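Twin-arginine translocation pathway signal protein (Burkholderia phytofirmans, PDB 2RJO) binds beta-D-galactopyranose between its two lobes and is probably the periplasmic solute-binding protein of a sugar transport system. Local coordinates at residues D53-L58 and A77-E82; G211-L216 and G243-S248; G257-S262 and N311-R316. All coordinates share one frame; numbering follows the deposited sequence.

Interaction 1: residues D53-L58 and A77-E82; sequences DIRALL and ARVIVE
Ile54 of helix 47-60 meets Ile80 of helix 74-87 in an apolar helix-helix contact over the mixed sheet of one lobe. The meeting point is the end of the Ile54 chain. Ile54 CD1 lies 3.6 Å from Ile80 CD1 and 3.7 Å from Ile80 CG1, and it also reaches Ile80 CG2. One methyl therefore rests against most of the branched Ile80 side chain. The two side chains cross at about a right angle. No direct hydrogen bond joins the segments. Ile54 CA and Ile80 CA are the nearest such pair across the segments, 7.5 Å apart.

Toward the solvent side the contact turns polar. Arg55 has an extended chain from CG to NE, which carries its guanidinium across to Val79. Arg55 NH2 comes within 3.4 Å of Val79 CG2, at an oblique angle to the guanidinium plane. A water accepts a weak bond from Arg55 NH2, at the guanidinium edge and in its plane. The same water O donates to Val79 O at 3.0 Å. The water thus links the helices, weakly on the Arg55 side.

On the inner side Ile54 and Ile80 both touch Leu67 of strand 65-69, the strand that joins the two helices. Neighbouring helices packed over their connecting strand are typical of the Rossmann-like alpha/beta lobes of periplasmic binding proteins.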
loop_
_atom_site.group_PDB
_atom_site.type_symbol
_atom_site.label_atom_id
_atom_site.label_comp_id
_atom_site.label_asym_id
_atom_site.label_seq_id
_atom_site.Cartn_x
_atom_site.Cartn_y
_atom_site.Cartn_z
ATOM N N ASP A 53 19.572 -7.225 4.814
ATOM C CA ASP A 53 19.290 -6.674 6.136
ATOM C C ASP A 53 18.466 -7.621 7.000
ATOM O O ASP A 53 18.726 -7.774 8.200
ATOM C CB ASP A 53 18.549 -5.338 6.003
ATOM C CG ASP A 53 19.427 -4.241 5.444
ATOM O OD1 ASP A 53 20.556 -4.555 5.014
ATOM O OD2 ASP A 53 18.991 -3.065 5.426
ATOM N N ILE A 54 17.460 -8.240 6.390
ATOM C CA ILE A 54 16.600 -9.166 7.103
ATOM C C ILE A 54 17.443 -10.331 7.600
ATOM O O ILE A 54 17.255 -10.799 8.722
ATOM C CB ILE A 54 15.460 -9.682 6.195
ATOM C CG1 ILE A 54 14.441 -8.562 5.955
ATOM C CG2 ILE A 54 14.783 -10.867 6.832
ATOM C CD1 ILE A 54 13.386 -8.885 4.919
ATOM N N ARG A 55 18.377 -10.790 6.767
ATOM C CA ARG A 55 19.255 -11.894 7.148
ATOM C C ARG A 55 20.166 -11.460 8.288
ATOM O O ARG A 55 20.352 -12.185 9.260
ATOM C CB ARG A 55 20.100 -12.364 5.949
ATOM C CG ARG A 55 19.410 -13.416 5.074
ATOM C CD ARG A 55 20.086 -13.584 3.704
ATOM N NE ARG A 55 19.351 -14.533 2.871
ATOM C CZ ARG A 55 19.451 -14.619 1.545
ATOM N NH1 ARG A 55 20.265 -13.807 0.874
ATOM N NH2 ARG A 55 18.721 -15.514 0.883
ATOM N N ALA A 56 20.735 -10.273 8.176
ATOM C CA ALA A 56 21.616 -9.783 9.223
ATOM C C ALA A 56 20.888 -9.727 10.568
ATOM O O ALA A 56 21.466 -10.060 11.610
ATOM C CB ALA A 56 22.154 -8.398 8.853
ATOM N N LEU A 57 19.619 -9.320 10.542
ATOM C CA LEU A 57 18.826 -9.207 11.763
ATOM C C LEU A 57 18.434 -10.591 12.292
ATOM O O LEU A 57 18.440 -10.830 13.500
ATOM C CB LEU A 57 17.569 -8.356 11.495
ATOM C CG LEU A 57 16.894 -7.609 12.655
ATOM C CD1 LEU A 57 15.693 -6.804 12.157
ATOM C CD2 LEU A 57 16.443 -8.600 13.682
ATOM N N LEU A 58 18.093 -11.503 11.389
ATOM C CA LEU A 58 17.713 -12.843 11.808
ATOM C C LEU A 58 18.883 -13.479 12.545
ATOM O O LEU A 58 18.684 -14.255 13.469
ATOM C CB LEU A 58 17.311 -13.694 10.602
ATOM C CG LEU A 58 15.976 -13.378 9.918
ATOM C CD1 LEU A 58 15.818 -14.271 8.695
ATOM C CD2 LEU A 58 14.811 -13.605 10.872
ATOM N N ALA A 77 9.331 -11.839 -1.523
ATOM C CA ALA A 77 8.505 -12.444 -0.480
ATOM C C ALA A 77 8.863 -13.883 -0.133
ATOM O O ALA A 77 8.960 -14.228 1.045
ATOM C CB ALA A 77 7.048 -12.378 -0.876
ATOM N N ARG A 78 9.050 -14.727 -1.142
ATOM C CA ARG A 78 9.362 -16.122 -0.875
ATOM C C ARG A 78 10.687 -16.290 -0.154
ATOM O O ARG A 78 10.765 -17.001 0.845
ATOM C CB ARG A 78 9.393 -16.946 -2.163
ATOM C CG ARG A 78 9.460 -18.460 -1.902
ATOM C CD ARG A 78 9.848 -19.225 -3.158
ATOM N NE ARG A 78 9.111 -18.767 -4.331
ATOM C CZ ARG A 78 7.818 -18.990 -4.547
ATOM N NH1 ARG A 78 7.100 -19.675 -3.669
ATOM N NH2 ARG A 78 7.248 -18.527 -5.656
ATOM N N VAL A 79 11.732 -15.634 -0.639
ATOM C CA VAL A 79 13.023 -15.789 0.012
ATOM C C VAL A 79 12.995 -15.254 1.440
ATOM O O VAL A 79 13.616 -15.836 2.331
ATOM C CB VAL A 79 14.141 -15.116 -0.790
ATOM C CG1 VAL A 79 13.872 -13.647 -0.941
ATOM C CG2 VAL A 79 15.459 -15.352 -0.114
ATOM N N ILE A 80 12.266 -14.163 1.665
ATOM C CA ILE A 80 12.157 -13.601 3.004
ATOM C C ILE A 80 11.453 -14.600 3.908
ATOM O O ILE A 80 11.891 -14.856 5.020
ATOM C CB ILE A 80 11.342 -12.291 2.999
ATOM C CG1 ILE A 80 12.119 -11.205 2.262
ATOM C CG2 ILE A 80 11.003 -11.871 4.434
ATOM C CD1 ILE A 80 11.342 -9.919 2.096
ATOM N N VAL A 81 10.353 -15.157 3.417
ATOM C CA VAL A 81 9.587 -16.129 4.183
ATOM C C VAL A 81 10.407 -17.384 4.471
ATOM O O VAL A 81 10.296 -17.968 5.542
ATOM C CB VAL A 81 8.317 -16.534 3.431
ATOM C CG1 VAL A 81 7.654 -17.707 4.127
ATOM C CG2 VAL A 81 7.372 -15.355 3.344
ATOM N N GLU A 82 11.228 -17.794 3.506
ATOM C CA GLU A 82 12.065 -18.972 3.667
ATOM C C GLU A 82 13.089 -18.703 4.754
ATOM O O GLU A 82 13.324 -19.548 5.607
ATOM C CB GLU A 82 12.791 -19.296 2.366
ATOM C CG GLU A 82 12.037 -20.218 1.408
ATOM C CD GLU A 82 12.467 -20.030 -0.044
ATOM O OE1 GLU A 82 13.615 -19.571 -0.289
ATOM O OE2 GLU A 82 11.658 -20.349 -0.945
HETATM O O HOH W 1 16.132 -17.392 2.200
#

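Interaction 2: residues G211-L216 and G243-S248; sequences GAIEAL and GELVAS
A Schellman motif closes helix 234-241, and Glu244 and Leu245, just after its Gly243, receive Ile213 of helix 206-218. Gly243 is the first residue to leave the helix, with a positive phi of 79°. The chain then runs on as a loop toward strand 248-250.

Ile213 carries this side of the contact with both of its branches. Ile213 CG2 stands 3.2 Å from Glu244 OE1, a close methyl-to-oxygen approach. Ile213 CD1 lies 3.7 Å from Glu244 O, so the same isoleucine touches the backbone as well as the carboxylate. With CG1 anti to the carbonyl carbon (chi1 -65°), the ethyl branch extends toward the loop. Ile213 CD1 also meets Leu245 CD1 at 4.1 Å, a looser apolar touch. No hydrogen bond crosses between the segments.

The setting is the second lobe, where four parallel strands carry flanking helices in the periplasmic binding protein fold. Leu245 here packs on Val227 of the edge strand 227-228, and Leu216 of helix 206-218 touches the same residue. Backbone bonds of Val246 with Val227 and of Ala247 with Gly229 place the loop beside that strand.

The Glu244 chain is extended beyond CG. Its carboxylate passes Ile213 and makes its polar bond elsewhere, a salt bridge from OE1 to Arg217 NH2. Arg217 belongs to the same helix as Ile213, so one glutamate meets that helix through both apolar and charged contacts.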
loop_
_atom_site.group_PDB
_atom_site.type_symbol
_atom_site.label_atom_id
_atom_site.label_comp_id
_atom_site.label_asym_id
_atom_site.label_seq_id
_atom_site.Cartn_x
_atom_site.Cartn_y
_atom_site.Cartn_z
ATOM N N GLY A 211 2.731 14.019 -7.488
ATOM C CA GLY A 211 3.781 14.336 -8.438
ATOM C C GLY A 211 3.107 14.904 -9.670
ATOM O O GLY A 211 3.595 15.858 -10.269
ATOM N N ALA A 212 1.976 14.312 -10.048
ATOM C CA ALA A 212 1.217 14.779 -11.198
ATOM C C ALA A 212 0.694 16.195 -10.913
ATOM O O ALA A 212 0.770 17.078 -11.764
ATOM C CB ALA A 212 0.052 13.827 -11.475
ATOM N N ILE A 213 0.173 16.404 -9.708
ATOM C CA ILE A 213 -0.358 17.703 -9.328
ATOM C C ILE A 213 0.717 18.781 -9.245
ATOM O O ILE A 213 0.424 19.959 -9.418
ATOM C CB ILE A 213 -1.107 17.619 -7.990
ATOM C CG1 ILE A 213 -2.343 16.728 -8.157
ATOM C CG2 ILE A 213 -1.490 19.011 -7.524
ATOM C CD1 ILE A 213 -3.052 16.368 -6.851
ATOM N N GLU A 214 1.960 18.391 -8.985
ATOM C CA GLU A 214 3.044 19.366 -8.918
ATOM C C GLU A 214 3.374 19.865 -10.315
ATOM O O GLU A 214 3.778 21.012 -10.499
ATOM C CB GLU A 214 4.287 18.755 -8.291
ATOM C CG GLU A 214 4.168 18.533 -6.793
ATOM C CD GLU A 214 5.337 17.744 -6.235
ATOM O OE1 GLU A 214 5.573 16.616 -6.721
ATOM O OE2 GLU A 214 6.019 18.254 -5.312
ATOM N N ALA A 215 3.205 18.989 -11.297
ATOM C CA ALA A 215 3.454 19.331 -12.682
ATOM C C ALA A 215 2.307 20.229 -13.152
ATOM O O ALA A 215 2.530 21.229 -13.829
ATOM C CB ALA A 215 3.527 18.067 -13.527
ATOM N N LEU A 216 1.077 19.870 -12.799
ATOM C CA LEU A 216 -0.075 20.689 -13.177
ATOM C C LEU A 216 0.063 22.090 -12.575
ATOM O O LEU A 216 -0.153 23.090 -13.257
ATOM C CB LEU A 216 -1.378 20.067 -12.676
ATOM C CG LEU A 216 -1.772 18.720 -13.266
ATOM C CD1 LEU A 216 -3.019 18.215 -12.541
ATOM C CD2 LEU A 216 -2.015 18.846 -14.759
ATOM N N GLY A 243 -9.437 20.502 -3.268
ATOM C CA GLY A 243 -10.020 20.331 -4.587
ATOM C C GLY A 243 -9.056 19.918 -5.684
ATOM O O GLY A 243 -9.441 19.819 -6.848
ATOM N N GLU A 244 -7.806 19.648 -5.344
ATOM C CA GLU A 244 -6.859 19.270 -6.381
ATOM C C GLU A 244 -6.840 17.781 -6.703
ATOM O O GLU A 244 -6.510 17.385 -7.830
ATOM C CB GLU A 244 -5.479 19.794 -6.010
ATOM C CG GLU A 244 -5.483 21.318 -6.042
ATOM C CD GLU A 244 -4.142 21.931 -5.740
ATOM O OE1 GLU A 244 -3.124 21.377 -6.189
ATOM O OE2 GLU A 244 -4.110 22.981 -5.061
ATOM N N LEU A 245 -7.212 16.968 -5.714
ATOM C CA LEU A 245 -7.286 15.523 -5.874
ATOM C C LEU A 245 -8.764 15.228 -5.673
ATOM O O LEU A 245 -9.338 15.658 -4.673
ATOM C CB LEU A 245 -6.456 14.826 -4.793
ATOM C CG LEU A 245 -6.254 13.316 -4.935
ATOM C CD1 LEU A 245 -5.313 13.026 -6.101
ATOM C CD2 LEU A 245 -5.669 12.762 -3.661
ATOM N N VAL A 246 -9.401 14.528 -6.608
ATOM C CA VAL A 246 -10.825 14.256 -6.439
ATOM C C VAL A 246 -11.149 13.027 -5.599
ATOM O O VAL A 246 -12.257 12.908 -5.078
ATOM C CB VAL A 246 -11.552 14.152 -7.794
ATOM C CG1 VAL A 246 -11.371 15.447 -8.562
ATOM C CG2 VAL A 246 -11.028 12.996 -8.591
ATOM N N ALA A 247 -10.185 12.125 -5.438
ATOM C CA ALA A 247 -10.420 10.926 -4.644
ATOM C C ALA A 247 -9.163 10.131 -4.353
ATOM O O ALA A 247 -8.161 10.245 -5.054
ATOM C CB ALA A 247 -11.440 10.035 -5.335
ATOM N N SER A 248 -9.235 9.322 -3.301
ATOM C CA SER A 248 -8.145 8.449 -2.895
ATOM C C SER A 248 -8.767 7.288 -2.112
ATOM O O SER A 248 -9.992 7.216 -1.951
ATOM C CB SER A 248 -7.154 9.212 -2.017
ATOM O OG SER A 248 -6.051 8.401 -1.663
#

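Interaction 3: residues G257-S262 and N311-R316; sequences GGIGLS and NNLYAR. With SO4 (sulfate ion), chain F.
Ile259 and Leu313 bring a helix and a loop together, their CA atoms 6.7 Å apart, where the loop folds through a type I beta turn from Asn312 to Ala315. The closing bond of the turn, Ala315 N to Asn312 O, is weak. Asn312 is also the centre of an inverse gamma turn.

Leu313 makes the contact through one methyl. Leu313 CD2 is 3.9 Å from Ile259 CD1 and 3.2 Å from Ser262 OG, and it also touches Ser262 CB. The Ile259 and Leu313 side chains meet at a slant. Ile259 CG1 is anti to the backbone N (chi1 -151°), which sends CD1 on toward the loop. The Ser262 hydroxyl is buried, and it is hydrogen-bonded to Trp310 O just before the loop segment. The close methyl therefore sits beside an oxygen that already has a polar partner. Leu313 CB also lies over the centre of the Tyr314 ring, 3.9 Å above its plane.

Arg316 binds a sulfate ion, probably from the crystallisation liquor. Arg316 NH2 donates to sulfate O3 at 2.7 Å, with an N-H...O angle of 144°. Arg316 also makes a salt bridge from NH1 to Asp252 OD2 and a cation-pi contact with Trp255, while Lys307 N is a second partner of the sulfate.

Helix 253-268 lies between this loop and helix 18-34, whose Phe30 touches Ser262, and beyond Arg316 the chain enters strand 317-320, antiparallel to strand 283-291.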
loop_
_atom_site.group_PDB
_atom_site.type_symbol
_atom_site.label_atom_id
_atom_site.label_comp_id
_atom_site.label_asym_id
_atom_site.label_seq_id
_atom_site.Cartn_x
_atom_site.Cartn_y
_atom_site.Cartn_z
ATOM N N GLY A 257 0.948 -1.095 9.664
ATOM C CA GLY A 257 2.259 -1.232 10.274
ATOM C C GLY A 257 2.279 -1.895 11.639
ATOM O O GLY A 257 3.185 -2.678 11.947
ATOM N N GLY A 258 1.284 -1.577 12.463
ATOM C CA GLY A 258 1.221 -2.148 13.792
ATOM C C GLY A 258 0.542 -3.497 13.864
ATOM O O GLY A 258 1.038 -4.398 14.538
ATOM N N ILE A 259 -0.586 -3.644 13.176
ATOM C CA ILE A 259 -1.320 -4.899 13.196
ATOM C C ILE A 259 -0.485 -6.070 12.658
ATOM O O ILE A 259 -0.523 -7.161 13.216
ATOM C CB ILE A 259 -2.633 -4.786 12.385
ATOM C CG1 ILE A 259 -3.685 -5.740 12.966
ATOM C CG2 ILE A 259 -2.376 -5.131 10.913
ATOM C CD1 ILE A 259 -4.048 -5.462 14.409
ATOM N N GLY A 260 0.273 -5.837 11.588
ATOM C CA GLY A 260 1.107 -6.889 11.027
ATOM C C GLY A 260 1.978 -7.520 12.101
ATOM O O GLY A 260 2.045 -8.748 12.217
ATOM N N LEU A 261 2.635 -6.671 12.892
ATOM C CA LEU A 261 3.495 -7.123 13.983
ATOM C C LEU A 261 2.678 -7.746 15.119
ATOM O O LEU A 261 3.114 -8.699 15.748
ATOM C CB LEU A 261 4.297 -5.951 14.546
ATOM C CG LEU A 261 5.351 -5.263 13.683
ATOM C CD1 LEU A 261 5.914 -4.090 14.464
ATOM C CD2 LEU A 261 6.460 -6.240 13.309
ATOM N N SER A 262 1.503 -7.188 15.386
ATOM C CA SER A 262 0.648 -7.708 16.440
ATOM C C SER A 262 0.299 -9.175 16.148
ATOM O O SER A 262 0.440 -10.033 17.018
ATOM C CB SER A 262 -0.620 -6.860 16.541
ATOM O OG SER A 262 -1.437 -7.283 17.611
ATOM N N ASN A 311 -4.952 -5.070 19.648
ATOM C CA ASN A 311 -5.505 -6.289 20.228
ATOM C C ASN A 311 -6.545 -7.003 19.355
ATOM O O ASN A 311 -6.646 -8.228 19.369
ATOM C CB ASN A 311 -6.151 -5.958 21.584
ATOM C CG ASN A 311 -7.175 -4.815 21.485
ATOM O OD1 ASN A 311 -6.816 -3.619 21.487
ATOM N ND2 ASN A 311 -8.456 -5.180 21.373
ATOM N N ASN A 312 -7.320 -6.231 18.609
ATOM C CA ASN A 312 -8.382 -6.766 17.761
ATOM C C ASN A 312 -7.881 -7.131 16.356
ATOM O O ASN A 312 -8.209 -6.462 15.377
ATOM C CB ASN A 312 -9.482 -5.720 17.649
ATOM C CG ASN A 312 -10.818 -6.324 17.345
ATOM O OD1 ASN A 312 -10.945 -7.155 16.444
ATOM N ND2 ASN A 312 -11.837 -5.912 18.095
ATOM N N LEU A 313 -7.126 -8.222 16.265
ATOM C CA LEU A 313 -6.522 -8.689 15.018
ATOM C C LEU A 313 -7.324 -8.795 13.714
ATOM O O LEU A 313 -6.821 -8.407 12.660
ATOM C CB LEU A 313 -5.831 -10.037 15.265
ATOM C CG LEU A 313 -4.818 -10.067 16.420
ATOM C CD1 LEU A 313 -4.106 -11.415 16.467
ATOM C CD2 LEU A 313 -3.819 -8.951 16.231
ATOM N N TYR A 314 -8.541 -9.325 13.754
ATOM C CA TYR A 314 -9.313 -9.497 12.520
ATOM C C TYR A 314 -10.500 -8.560 12.386
ATOM O O TYR A 314 -11.496 -8.892 11.736
ATOM C CB TYR A 314 -9.802 -10.951 12.413
ATOM C CG TYR A 314 -8.763 -11.943 12.852
ATOM C CD1 TYR A 314 -7.592 -12.123 12.117
ATOM C CD2 TYR A 314 -8.901 -12.632 14.056
ATOM C CE1 TYR A 314 -6.575 -12.949 12.573
ATOM C CE2 TYR A 314 -7.883 -13.467 14.526
ATOM C CZ TYR A 314 -6.722 -13.614 13.778
ATOM O OH TYR A 314 -5.686 -14.389 14.247
ATOM N N ALA A 315 -10.389 -7.382 12.983
ATOM C CA ALA A 315 -11.463 -6.406 12.941
ATOM C C ALA A 315 -11.736 -5.839 11.545
ATOM O O ALA A 315 -12.845 -5.376 11.267
ATOM C CB ALA A 315 -11.147 -5.268 13.909
ATOM N N ARG A 316 -10.738 -5.891 10.666
ATOM C CA ARG A 316 -10.883 -5.338 9.315
ATOM C C ARG A 316 -10.788 -6.336 8.168
ATOM O O ARG A 316 -10.420 -5.968 7.048
ATOM C CB ARG A 316 -9.832 -4.253 9.095
ATOM C CG ARG A 316 -9.802 -3.218 10.191
ATOM C CD ARG A 316 -8.948 -2.022 9.838
ATOM N NE ARG A 316 -8.786 -1.141 10.988
ATOM C CZ ARG A 316 -8.299 0.095 10.911
ATOM N NH1 ARG A 316 -7.932 0.589 9.732
ATOM N NH2 ARG A 316 -8.187 0.844 12.004
HETATM S S SO4 F . -7.436 4.329 12.908
HETATM O O1 SO4 F . -6.169 3.589 13.178
HETATM O O2 SO4 F . -8.184 4.513 14.175
HETATM O O3 SO4 F . -8.262 3.577 11.924
HETATM O O4 SO4 F . -7.112 5.664 12.326
#

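Overall arrangement
The three contacts do not touch one another. Interactions 1 and 3 belong to the lobe built on the larger mixed sheet, with centres 22 Å apart and nearest atoms about 9 Å apart. Interaction 2 lies in the other lobe. Its centre is 37 Å from that of interaction 1, on the opposite side of the chain's centre, and 31 Å from that of interaction 3. The bound beta-D-galactopyranose is about 11 Å from the Ile80 side chain and about 12 Å from that of Leu245. Neither contact lines the pocket. Helix 253-268 of interaction 3 begins shortly after Trp251, a residue of the sugar pocket.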